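Long-range contacts in uncharacterized protein (Wolinella succinogenes, PDB 3JYG), which is of unknown function but carries a bound zinc ion and belongs to the 6-pyruvoyl tetrahydropterin synthase family: residues F11-G16 with E75-R80; H17-Q22 with L34-L39; N67-F72 with S146-L151. One frame throughout, in Å; residues are numbered along the deposited sequence.

Interaction 1 (F11-G16 with E75-R80); sequences FDFCYG and EVLDHR
The amide of G16 meets the carbonyl of R80 in a short bond, G16 N to R80 O 2.8 Å. Two residues earlier on the strand, C14 O receives H79 N at 2.8 Å, so strand 3-17 is gripped through its backbone by the turn that follows helix 67-77. The type II turn from L77 to R80 makes this possible: H79 takes its positive-phi place (63°) and presents its amide to the strand.

A side chain supplies the third bond. With CG of D78 trans to its backbone N (chi1 -176°), the carboxylate reaches across to the strand, and D78 OD1 takes C14 N at 2.9 Å nearly head-on to its C-O bond. D78 OD2 is held by H79 ND1 at 2.7 Å, the donor coming from above the carboxylate plane. The aspartate thus bridges strand and turn, one oxygen to each.

Beside this polar seam, L77 lays its CB over a face of the F13 ring, 4.2 Å from the centroid, while V46 and I73 touch the same phenylalanine. R80 turns away: its NH2 bonds to E75 O (3.2 Å) and its NH1 to E130 O.

With both carboxylate oxygens engaged, one by the strand amide and one by the H79 ring, the D78 side chain has little freedom to rotate and pins the turn to the strand.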
loop_
_atom_site.group_PDB
_atom_site.type_symbol
_atom_site.label_atom_id
_atom_site.label_comp_id
_atom_site.label_asym_id
_atom_site.label_seq_id
_atom_site.Cartn_x
_atom_site.Cartn_y
_atom_site.Cartn_z
ATOM N N PHE A 11 12.367 2.188 4.183
ATOM C CA PHE A 11 13.841 2.209 4.167
ATOM C C PHE A 11 14.330 1.372 2.980
ATOM O O PHE A 11 13.941 0.212 2.840
ATOM C CB PHE A 11 14.411 1.652 5.458
ATOM C CG PHE A 11 13.848 2.282 6.693
ATOM C CD1 PHE A 11 12.663 1.798 7.264
ATOM C CD2 PHE A 11 14.494 3.365 7.288
ATOM C CE1 PHE A 11 12.157 2.376 8.441
ATOM C CE2 PHE A 11 13.986 3.943 8.464
ATOM C CZ PHE A 11 12.811 3.457 9.013
ATOM N N ASP A 12 15.124 1.982 2.107
ATOM C CA ASP A 12 15.561 1.345 0.863
ATOM C C ASP A 12 17.031 0.922 0.917
ATOM O O ASP A 12 17.824 1.559 1.598
ATOM C CB ASP A 12 15.355 2.334 -0.302
ATOM C CG ASP A 12 13.918 2.806 -0.405
ATOM O OD1 ASP A 12 13.673 4.025 -0.340
ATOM O OD2 ASP A 12 13.015 1.965 -0.503
ATOM N N PHE A 13 17.383 -0.165 0.217
ATOM C CA PHE A 13 18.773 -0.617 0.048
ATOM C C PHE A 13 18.862 -1.577 -1.123
ATOM O O PHE A 13 17.857 -2.116 -1.575
ATOM C CB PHE A 13 19.398 -1.269 1.315
ATOM C CG PHE A 13 18.781 -2.623 1.727
ATOM C CD1 PHE A 13 17.531 -2.672 2.350
ATOM C CD2 PHE A 13 19.466 -3.832 1.512
ATOM C CE1 PHE A 13 16.961 -3.868 2.757
ATOM C CE2 PHE A 13 18.888 -5.063 1.899
ATOM C CZ PHE A 13 17.643 -5.077 2.547
ATOM N N CYS A 14 20.075 -1.764 -1.619
ATOM C CA CYS A 14 20.361 -2.706 -2.708
ATOM C C CYS A 14 21.257 -3.801 -2.158
ATOM O O CYS A 14 22.115 -3.520 -1.326
ATOM C CB CYS A 14 21.044 -1.991 -3.895
ATOM S SG CYS A 14 20.233 -0.478 -4.402
ATOM N N TYR A 15 21.076 -5.035 -2.627
ATOM C CA TYR A 15 21.885 -6.136 -2.116
ATOM C C TYR A 15 21.958 -7.218 -3.180
ATOM O O TYR A 15 21.130 -7.232 -4.070
ATOM C CB TYR A 15 21.291 -6.707 -0.805
ATOM C CG TYR A 15 19.868 -7.259 -0.969
ATOM C CD1 TYR A 15 18.770 -6.393 -1.156
ATOM C CD2 TYR A 15 19.621 -8.650 -0.934
ATOM C CE1 TYR A 15 17.478 -6.880 -1.313
ATOM C CE2 TYR A 15 18.314 -9.148 -1.082
ATOM C CZ TYR A 15 17.249 -8.261 -1.285
ATOM O OH TYR A 15 15.936 -8.730 -1.406
ATOM N N GLY A 16 22.926 -8.124 -3.053
ATOM C CA GLY A 16 22.902 -9.380 -3.833
ATOM C C GLY A 16 22.507 -10.535 -2.913
ATOM O O GLY A 16 22.655 -10.439 -1.684
ATOM N N GLU A 75 24.362 1.078 6.950
ATOM C CA GLU A 75 25.727 0.727 7.321
ATOM C C GLU A 75 26.014 -0.751 7.225
ATOM O O GLU A 75 27.181 -1.142 6.998
ATOM C CB GLU A 75 26.112 1.306 8.693
ATOM C CG GLU A 75 26.252 2.832 8.561
ATOM C CD GLU A 75 26.600 3.562 9.818
ATOM O OE1 GLU A 75 26.885 2.915 10.837
ATOM O OE2 GLU A 75 26.580 4.825 9.784
ATOM N N VAL A 76 24.961 -1.569 7.383
ATOM C CA VAL A 76 25.135 -3.025 7.421
ATOM C C VAL A 76 24.708 -3.782 6.160
ATOM O O VAL A 76 25.458 -4.666 5.710
ATOM C CB VAL A 76 24.501 -3.676 8.695
ATOM C CG1 VAL A 76 24.639 -5.229 8.645
ATOM C CG2 VAL A 76 25.162 -3.046 9.986
ATOM N N LEU A 77 23.533 -3.442 5.610
ATOM C CA LEU A 77 22.946 -4.189 4.497
ATOM C C LEU A 77 23.116 -3.571 3.116
ATOM O O LEU A 77 23.171 -4.299 2.143
ATOM C CB LEU A 77 21.457 -4.471 4.748
ATOM C CG LEU A 77 21.114 -5.112 6.104
ATOM C CD1 LEU A 77 19.609 -5.265 6.196
ATOM C CD2 LEU A 77 21.766 -6.490 6.225
ATOM N N ASP A 78 23.233 -2.246 3.014
ATOM C CA ASP A 78 23.231 -1.633 1.673
ATOM C C ASP A 78 24.529 -1.939 0.939
ATOM O O ASP A 78 25.596 -1.833 1.528
ATOM C CB ASP A 78 23.024 -0.129 1.736
ATOM C CG ASP A 78 22.916 0.493 0.344
ATOM O OD1 ASP A 78 22.044 0.075 -0.474
ATOM O OD2 ASP A 78 23.770 1.369 0.042
ATOM N N HIS A 79 24.419 -2.308 -0.342
ATOM C CA HIS A 79 25.592 -2.629 -1.156
ATOM C C HIS A 79 26.350 -3.836 -0.644
ATOM O O HIS A 79 27.587 -3.859 -0.656
ATOM C CB HIS A 79 26.499 -1.383 -1.324
ATOM C CG HIS A 79 25.987 -0.435 -2.374
ATOM N ND1 HIS A 79 24.837 0.312 -2.210
ATOM C CD2 HIS A 79 26.420 -0.186 -3.633
ATOM C CE1 HIS A 79 24.592 0.985 -3.322
ATOM N NE2 HIS A 79 25.545 0.712 -4.197
ATOM N N ARG A 80 25.619 -4.836 -0.168
ATOM C CA ARG A 80 26.269 -6.054 0.347
ATOM C C ARG A 80 25.688 -7.294 -0.329
ATOM O O ARG A 80 24.641 -7.221 -0.970
ATOM C CB ARG A 80 26.033 -6.194 1.843
ATOM C CG ARG A 80 26.397 -4.992 2.679
ATOM C CD ARG A 80 27.896 -4.803 2.824
ATOM N NE ARG A 80 28.092 -3.594 3.647
ATOM C CZ ARG A 80 29.263 -3.090 3.990
ATOM N NH1 ARG A 80 30.387 -3.717 3.664
ATOM N NH2 ARG A 80 29.299 -1.981 4.736
#

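Interaction 2 (H17-Q22 with L34-L39); sequences HRVWSQ and LSCRHL. With ZN (zinc ion), chain G.
Two loop segments run past each other in opposite directions, R18 facing L39 and W20 facing R37, and are tied by one backbone bond, V19 N to C36 O at 2.9 Å. Around that tie, side chains do most of the joining, and two arginines, one from each segment, reach across to carbonyls of the other.

R37 stretches its chain fully from CG to NE and clasps a single atom side-on: Q22 O accepts R37 NE at 2.9 Å and R37 NH2 at 2.8 Å. The acceptor lies in the guanidinium plane, but only NE arrives on a carbonyl lone pair. W20 O sits over one face of this guanidinium and L34 CD1 over the other, a sandwich that limits its tilt. In return, R18 sends NH1 to R37 O (2.8 Å), in plane and on a lone pair; W20 CB rests on a face of the R18 guanidinium, and R18 NH2 goes on to a salt bridge with D87.

The loops flank the three-histidine zinc site of this tunnelling-fold (T-fold) protein. H17, at the end of strand 3-17, binds the zinc ion through NE2, together with H40 and H42 of strand 40-52 and two waters, and its ring packs edge-to-face (T-shaped) with that of Y15. C36 SG packs on V19 CG2 at 3.5 Å and stops 3.6 Å from the zinc ion, too far for a bond.

Q22 has CG anti to its backbone N (chi1 -178°) and is extended beyond, which carries its amide to the start of the 3-10 segment 35-37, against C36. There Q22 OE1 takes a weak bond from C36 N at 3.0 Å, and CB of C36 touches the amide carbon. Q22 NE2 binds D62 of the third subunit and a water that also contacts S35 OG.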
loop_
_atom_site.group_PDB
_atom_site.type_symbol
_atom_site.label_atom_id
_atom_site.label_comp_id
_atom_site.label_asym_id
_atom_site.label_seq_id
_atom_site.Cartn_x
_atom_site.Cartn_y
_atom_site.Cartn_z
ATOM N N HIS A 17 21.967 -11.612 -3.486
ATOM C CA HIS A 17 21.735 -12.797 -2.709
ATOM C C HIS A 17 21.481 -13.947 -3.654
ATOM O O HIS A 17 21.496 -13.776 -4.892
ATOM C CB HIS A 17 20.574 -12.601 -1.677
ATOM C CG HIS A 17 19.180 -12.788 -2.229
ATOM N ND1 HIS A 17 18.133 -13.232 -1.447
ATOM C CD2 HIS A 17 18.659 -12.574 -3.462
ATOM C CE1 HIS A 17 17.031 -13.288 -2.174
ATOM N NE2 HIS A 17 17.328 -12.898 -3.402
ATOM N N ARG A 18 21.271 -15.112 -3.051
ATOM C CA ARG A 18 20.612 -16.201 -3.735
ATOM C C ARG A 18 19.809 -17.003 -2.694
ATOM O O ARG A 18 20.159 -17.029 -1.515
ATOM C CB ARG A 18 21.635 -17.078 -4.485
ATOM C CG ARG A 18 22.295 -18.153 -3.664
ATOM C CD ARG A 18 23.219 -19.033 -4.525
ATOM N NE ARG A 18 23.581 -20.270 -3.822
ATOM C CZ ARG A 18 23.364 -21.503 -4.295
ATOM N NH1 ARG A 18 22.755 -21.710 -5.480
ATOM N NH2 ARG A 18 23.771 -22.544 -3.577
ATOM N N VAL A 19 18.750 -17.642 -3.163
ATOM C CA VAL A 19 17.881 -18.467 -2.335
ATOM C C VAL A 19 18.215 -19.887 -2.723
ATOM O O VAL A 19 17.716 -20.384 -3.716
ATOM C CB VAL A 19 16.406 -18.199 -2.674
ATOM C CG1 VAL A 19 15.476 -19.025 -1.758
ATOM C CG2 VAL A 19 16.115 -16.696 -2.535
ATOM N N TRP A 20 19.068 -20.515 -1.932
ATOM C CA TRP A 20 19.807 -21.708 -2.369
ATOM C C TRP A 20 18.868 -22.927 -2.376
ATOM O O TRP A 20 19.027 -23.832 -3.169
ATOM C CB TRP A 20 21.062 -21.910 -1.491
ATOM C CG TRP A 20 20.812 -22.185 0.003
ATOM C CD1 TRP A 20 20.904 -21.280 1.062
ATOM C CD2 TRP A 20 20.457 -23.457 0.591
ATOM N NE1 TRP A 20 20.621 -21.930 2.252
ATOM C CE2 TRP A 20 20.345 -23.256 1.991
ATOM C CE3 TRP A 20 20.231 -24.756 0.057
ATOM C CZ2 TRP A 20 19.999 -24.309 2.885
ATOM C CZ3 TRP A 20 19.907 -25.789 0.932
ATOM C CH2 TRP A 20 19.800 -25.556 2.332
ATOM N N SER A 21 17.872 -22.887 -1.498
ATOM C CA SER A 21 16.968 -23.986 -1.278
ATOM C C SER A 21 15.695 -23.956 -2.147
ATOM O O SER A 21 14.791 -24.776 -1.954
ATOM C CB SER A 21 16.535 -23.925 0.185
ATOM O OG SER A 21 15.843 -22.704 0.439
ATOM N N GLN A 22 15.590 -23.006 -3.068
ATOM C CA GLN A 22 14.352 -22.851 -3.814
ATOM C C GLN A 22 13.875 -24.181 -4.485
ATOM O O GLN A 22 14.659 -24.853 -5.177
ATOM C CB GLN A 22 14.497 -21.734 -4.867
ATOM C CG GLN A 22 13.179 -21.496 -5.671
ATOM C CD GLN A 22 13.387 -20.720 -6.965
ATOM O OE1 GLN A 22 14.442 -20.839 -7.633
ATOM N NE2 GLN A 22 12.379 -19.931 -7.335
ATOM N N LEU A 34 14.891 -23.096 -11.651
ATOM C CA LEU A 34 15.146 -22.602 -10.286
ATOM C C LEU A 34 16.009 -21.341 -10.262
ATOM O O LEU A 34 17.067 -21.294 -9.666
ATOM C CB LEU A 34 15.742 -23.725 -9.417
ATOM C CG LEU A 34 14.898 -25.003 -9.331
ATOM C CD1 LEU A 34 15.721 -26.170 -8.768
ATOM C CD2 LEU A 34 13.584 -24.749 -8.522
ATOM N N SER A 35 15.506 -20.309 -10.915
ATOM C CA SER A 35 16.243 -19.075 -11.162
ATOM C C SER A 35 16.684 -18.314 -9.893
ATOM O O SER A 35 17.697 -17.626 -9.906
ATOM C CB SER A 35 15.416 -18.185 -12.116
ATOM O OG SER A 35 14.361 -17.483 -11.447
ATOM N N CYS A 36 15.931 -18.447 -8.795
ATOM C CA CYS A 36 16.282 -17.795 -7.538
ATOM C C CYS A 36 17.549 -18.433 -6.898
ATOM O O CYS A 36 18.216 -17.792 -6.051
ATOM C CB CYS A 36 15.094 -17.844 -6.583
ATOM S SG CYS A 36 14.618 -16.315 -5.704
ATOM N N ARG A 37 17.910 -19.664 -7.332
ATOM C CA ARG A 37 19.206 -20.255 -6.909
ATOM C C ARG A 37 20.406 -19.533 -7.567
ATOM O O ARG A 37 21.568 -19.736 -7.156
ATOM C CB ARG A 37 19.288 -21.795 -7.162
ATOM C CG ARG A 37 18.292 -22.615 -6.330
ATOM C CD ARG A 37 18.505 -24.126 -6.530
ATOM N NE ARG A 37 17.496 -24.915 -5.820
ATOM C CZ ARG A 37 17.679 -26.156 -5.344
ATOM N NH1 ARG A 37 18.843 -26.783 -5.489
ATOM N NH2 ARG A 37 16.691 -26.778 -4.706
ATOM N N HIS A 38 20.147 -18.724 -8.591
ATOM C CA HIS A 38 21.268 -17.955 -9.201
ATOM C C HIS A 38 21.745 -16.828 -8.303
ATOM O O HIS A 38 20.938 -16.243 -7.569
ATOM C CB HIS A 38 20.862 -17.414 -10.564
ATOM C CG HIS A 38 20.565 -18.498 -11.553
ATOM N ND1 HIS A 38 19.708 -18.326 -12.619
ATOM C CD2 HIS A 38 20.993 -19.783 -11.614
ATOM C CE1 HIS A 38 19.635 -19.460 -13.304
ATOM N NE2 HIS A 38 20.392 -20.361 -12.707
ATOM N N LEU A 39 23.037 -16.543 -8.327
ATOM C CA LEU A 39 23.551 -15.285 -7.762
ATOM C C LEU A 39 22.835 -14.160 -8.489
ATOM O O LEU A 39 22.861 -14.085 -9.736
ATOM C CB LEU A 39 25.057 -15.127 -8.000
ATOM C CG LEU A 39 26.055 -16.195 -7.520
ATOM C CD1 LEU A 39 27.521 -15.660 -7.568
ATOM C CD2 LEU A 39 25.703 -16.708 -6.152
HETATM ZN ZN ZN G . 15.848 -12.979 -5.225
HETATM O O HOH W 1 12.003 -18.464 -9.704
HETATM O O HOH W 2 14.061 -13.003 -3.484
HETATM O O HOH W 3 14.112 -13.304 -6.822
#

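Interaction 3 (N67-F72 with S146-L151)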
loop_
_atom_site.group_PDB
_atom_site.type_symbol
_atom_site.label_atom_id
_atom_site.label_comp_id
_atom_site.label_asym_id
_atom_site.label_seq_id
_atom_site.Cartn_x
_atom_site.Cartn_y
_atom_site.Cartn_z
ATOM N N ASN A 67 15.586 6.403 13.129
ATOM C CA ASN A 67 16.905 6.772 12.559
ATOM C C ASN A 67 18.009 5.738 12.824
ATOM O O ASN A 67 18.804 5.450 11.957
ATOM C CB ASN A 67 17.353 8.188 13.002
ATOM C CG ASN A 67 16.565 9.313 12.315
ATOM O OD1 ASN A 67 15.823 9.103 11.331
ATOM N ND2 ASN A 67 16.714 10.521 12.846
ATOM N N TRP A 68 18.058 5.193 14.030
ATOM C CA TRP A 68 19.003 4.112 14.353
ATOM C C TRP A 68 18.805 2.885 13.452
ATOM O O TRP A 68 19.744 2.094 13.229
ATOM C CB TRP A 68 18.873 3.664 15.814
ATOM C CG TRP A 68 17.562 2.995 16.046
ATOM C CD1 TRP A 68 16.376 3.617 16.301
ATOM C CD2 TRP A 68 17.271 1.589 15.968
ATOM N NE1 TRP A 68 15.368 2.695 16.395
ATOM C CE2 TRP A 68 15.885 1.442 16.205
ATOM C CE3 TRP A 68 18.038 0.448 15.716
ATOM C CZ2 TRP A 68 15.248 0.192 16.221
ATOM C CZ3 TRP A 68 17.406 -0.785 15.710
ATOM C CH2 TRP A 68 16.014 -0.899 15.966
ATOM N N PHE A 69 17.574 2.701 12.990
ATOM C CA PHE A 69 17.266 1.542 12.176
ATOM C C PHE A 69 17.672 1.852 10.746
ATOM O O PHE A 69 18.202 0.982 10.067
ATOM C CB PHE A 69 15.789 1.176 12.274
ATOM C CG PHE A 69 15.394 0.005 11.406
ATOM C CD1 PHE A 69 15.696 -1.292 11.791
ATOM C CD2 PHE A 69 14.673 0.201 10.236
ATOM C CE1 PHE A 69 15.318 -2.359 11.028
ATOM C CE2 PHE A 69 14.276 -0.866 9.460
ATOM C CZ PHE A 69 14.601 -2.157 9.849
ATOM N N LYS A 70 17.455 3.110 10.321
ATOM C CA LYS A 70 17.978 3.630 9.067
ATOM C C LYS A 70 19.490 3.406 8.971
ATOM O O LYS A 70 19.987 2.929 7.963
ATOM C CB LYS A 70 17.687 5.137 8.918
ATOM C CG LYS A 70 17.888 5.626 7.502
ATOM C CD LYS A 70 17.270 7.022 7.223
ATOM C CE LYS A 70 17.124 7.221 5.708
ATOM N NZ LYS A 70 18.448 7.207 5.030
ATOM N N ARG A 71 20.203 3.745 10.041
ATOM C CA ARG A 71 21.651 3.639 10.074
ATOM C C ARG A 71 22.074 2.189 9.884
ATOM O O ARG A 71 22.967 1.907 9.103
ATOM C CB ARG A 71 22.202 4.195 11.381
ATOM C CG ARG A 71 23.679 4.657 11.268
ATOM C CD ARG A 71 24.153 5.326 12.572
ATOM N NE ARG A 71 23.806 4.451 13.681
ATOM C CZ ARG A 71 23.956 4.727 14.975
ATOM N NH1 ARG A 71 24.487 5.881 15.379
ATOM N NH2 ARG A 71 23.568 3.825 15.867
ATOM N N PHE A 72 21.431 1.291 10.612
ATOM C CA PHE A 72 21.613 -0.143 10.435
ATOM C C PHE A 72 21.448 -0.652 8.978
ATOM O O PHE A 72 22.356 -1.270 8.433
ATOM C CB PHE A 72 20.708 -0.925 11.395
ATOM C CG PHE A 72 20.786 -2.409 11.190
ATOM C CD1 PHE A 72 21.874 -3.134 11.685
ATOM C CD2 PHE A 72 19.827 -3.078 10.441
ATOM C CE1 PHE A 72 21.980 -4.513 11.484
ATOM C CE2 PHE A 72 19.943 -4.471 10.221
ATOM C CZ PHE A 72 21.026 -5.180 10.752
ATOM N N SER A 146 10.972 -11.225 8.680
ATOM C CA SER A 146 10.955 -11.806 10.054
ATOM C C SER A 146 12.136 -11.421 10.913
ATOM O O SER A 146 11.975 -11.161 12.103
ATOM C CB SER A 146 10.939 -13.348 10.030
ATOM O OG SER A 146 9.960 -13.811 9.107
ATOM N N TRP A 147 13.328 -11.402 10.308
ATOM C CA TRP A 147 14.548 -11.081 10.989
ATOM C C TRP A 147 14.512 -9.611 11.451
ATOM O O TRP A 147 14.818 -9.262 12.611
ATOM C CB TRP A 147 15.706 -11.290 9.978
ATOM C CG TRP A 147 17.026 -10.934 10.541
ATOM C CD1 TRP A 147 17.540 -11.311 11.770
ATOM C CD2 TRP A 147 18.011 -10.102 9.925
ATOM N NE1 TRP A 147 18.797 -10.718 11.955
ATOM C CE2 TRP A 147 19.102 -9.986 10.833
ATOM C CE3 TRP A 147 18.089 -9.453 8.684
ATOM C CZ2 TRP A 147 20.251 -9.278 10.521
ATOM C CZ3 TRP A 147 19.231 -8.717 8.381
ATOM C CH2 TRP A 147 20.297 -8.635 9.303
ATOM N N LEU A 148 14.067 -8.728 10.548
ATOM C CA LEU A 148 14.029 -7.304 10.902
ATOM C C LEU A 148 12.917 -7.020 11.897
ATOM O O LEU A 148 13.077 -6.178 12.790
ATOM C CB LEU A 148 13.914 -6.421 9.639
ATOM C CG LEU A 148 15.054 -6.536 8.624
ATOM C CD1 LEU A 148 14.675 -5.811 7.326
ATOM C CD2 LEU A 148 16.400 -6.019 9.163
ATOM N N LEU A 149 11.781 -7.704 11.757
ATOM C CA LEU A 149 10.775 -7.688 12.821
ATOM C C LEU A 149 11.376 -8.082 14.205
ATOM O O LEU A 149 11.177 -7.363 15.207
ATOM C CB LEU A 149 9.552 -8.582 12.459
ATOM C CG LEU A 149 8.448 -8.659 13.517
ATOM C CD1 LEU A 149 7.806 -7.326 13.833
ATOM C CD2 LEU A 149 7.375 -9.650 13.049
ATOM N N GLU A 150 12.138 -9.185 14.266
ATOM C CA GLU A 150 12.748 -9.573 15.555
ATOM C C GLU A 150 13.643 -8.477 16.084
ATOM O O GLU A 150 13.626 -8.154 17.284
ATOM C CB GLU A 150 13.617 -10.820 15.448
ATOM C CG GLU A 150 12.909 -12.042 15.066
ATOM C CD GLU A 150 13.698 -13.305 15.483
ATOM O OE1 GLU A 150 14.945 -13.327 15.340
ATOM O OE2 GLU A 150 13.064 -14.263 15.958
ATOM N N LEU A 151 14.451 -7.913 15.187
ATOM C CA LEU A 151 15.389 -6.899 15.563
ATOM C C LEU A 151 14.645 -5.669 16.178
ATOM O O LEU A 151 15.014 -5.147 17.240
ATOM C CB LEU A 151 16.230 -6.531 14.327
ATOM C CG LEU A 151 17.218 -5.371 14.444
ATOM C CD1 LEU A 151 18.090 -5.602 15.686
ATOM C CD2 LEU A 151 18.078 -5.366 13.197
#
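The ring of F72 is the main projection from helix 67-77, and three side chains of helix 141-155 shape the hollow that receives it. L151 CD2 presses on one face, 3.9 Å from the ring centroid and offset toward the CE2-CZ rim, with F72 CE2 its nearest atom at 3.6 Å. At the rim, W147 CH2 lies in the plane of the phenyl ring, 3.8 Å from F72 CZ, and L148 CD2 abuts the edge near F72 CE2 at 4.0 Å. The phenyl is therefore held on a face and along its edge by groups spaced over one turn of the helix.

The partners meet from different directions. F72 and L151 come from opposite directions, the leucine methyl landing on the ring face; each has CG trans to its backbone N (chi1 176° for F72), a setting that projects both into the gap. The W147 indole is inclined to the phenyl, its plane turned by 66°, and is itself held by NE1 bonded to E108 O. L148 CD2 serves two rings, filling the notch between F72 and F69; F69 CE1 lies 4.2 Å from it, with V46 of the sheet touching both F69 and L148.

Because the segment axes stay 12.8 Å apart, backbones remain distant and the large rings span the interval; this is purely apolar packing through side-chain ends, with all five touching residues buried. The two segments make 139° between their N-to-C directions, an inclined, broadly antiparallel pair. Such a pair, inserted between the second and third of four sequential antiparallel strands (3-17, 40-52, 162-169 and 174-180) and lying against the sheet they form, is characteristic of the tunnelling fold, or T-fold, to which the 6-pyruvoyl tetrahydropterin synthase family belongs.

Along the chain, interaction 2 falls between the two halves of interaction 1, whereas interactions 1 and 3 interleave. Strand 3-17 connects the first two: it supplies 11-16 and runs directly into 17-22, though their centres lie 18 Å apart. Helix 67-77 serves interactions 1 and 3, centred 12 Å apart and in touch where F11 packs on F69 and L77 on F72. Interactions 2 and 3 are separate, about 11 Å between nearest atoms. Strands 3-17 and 40-52, neighbours in the sheet, lead to the zinc ion, and helices 67-77 and 141-155 pack against that sheet. The second subunit touches interactions 1 and 3, the third interactions 2 and 3.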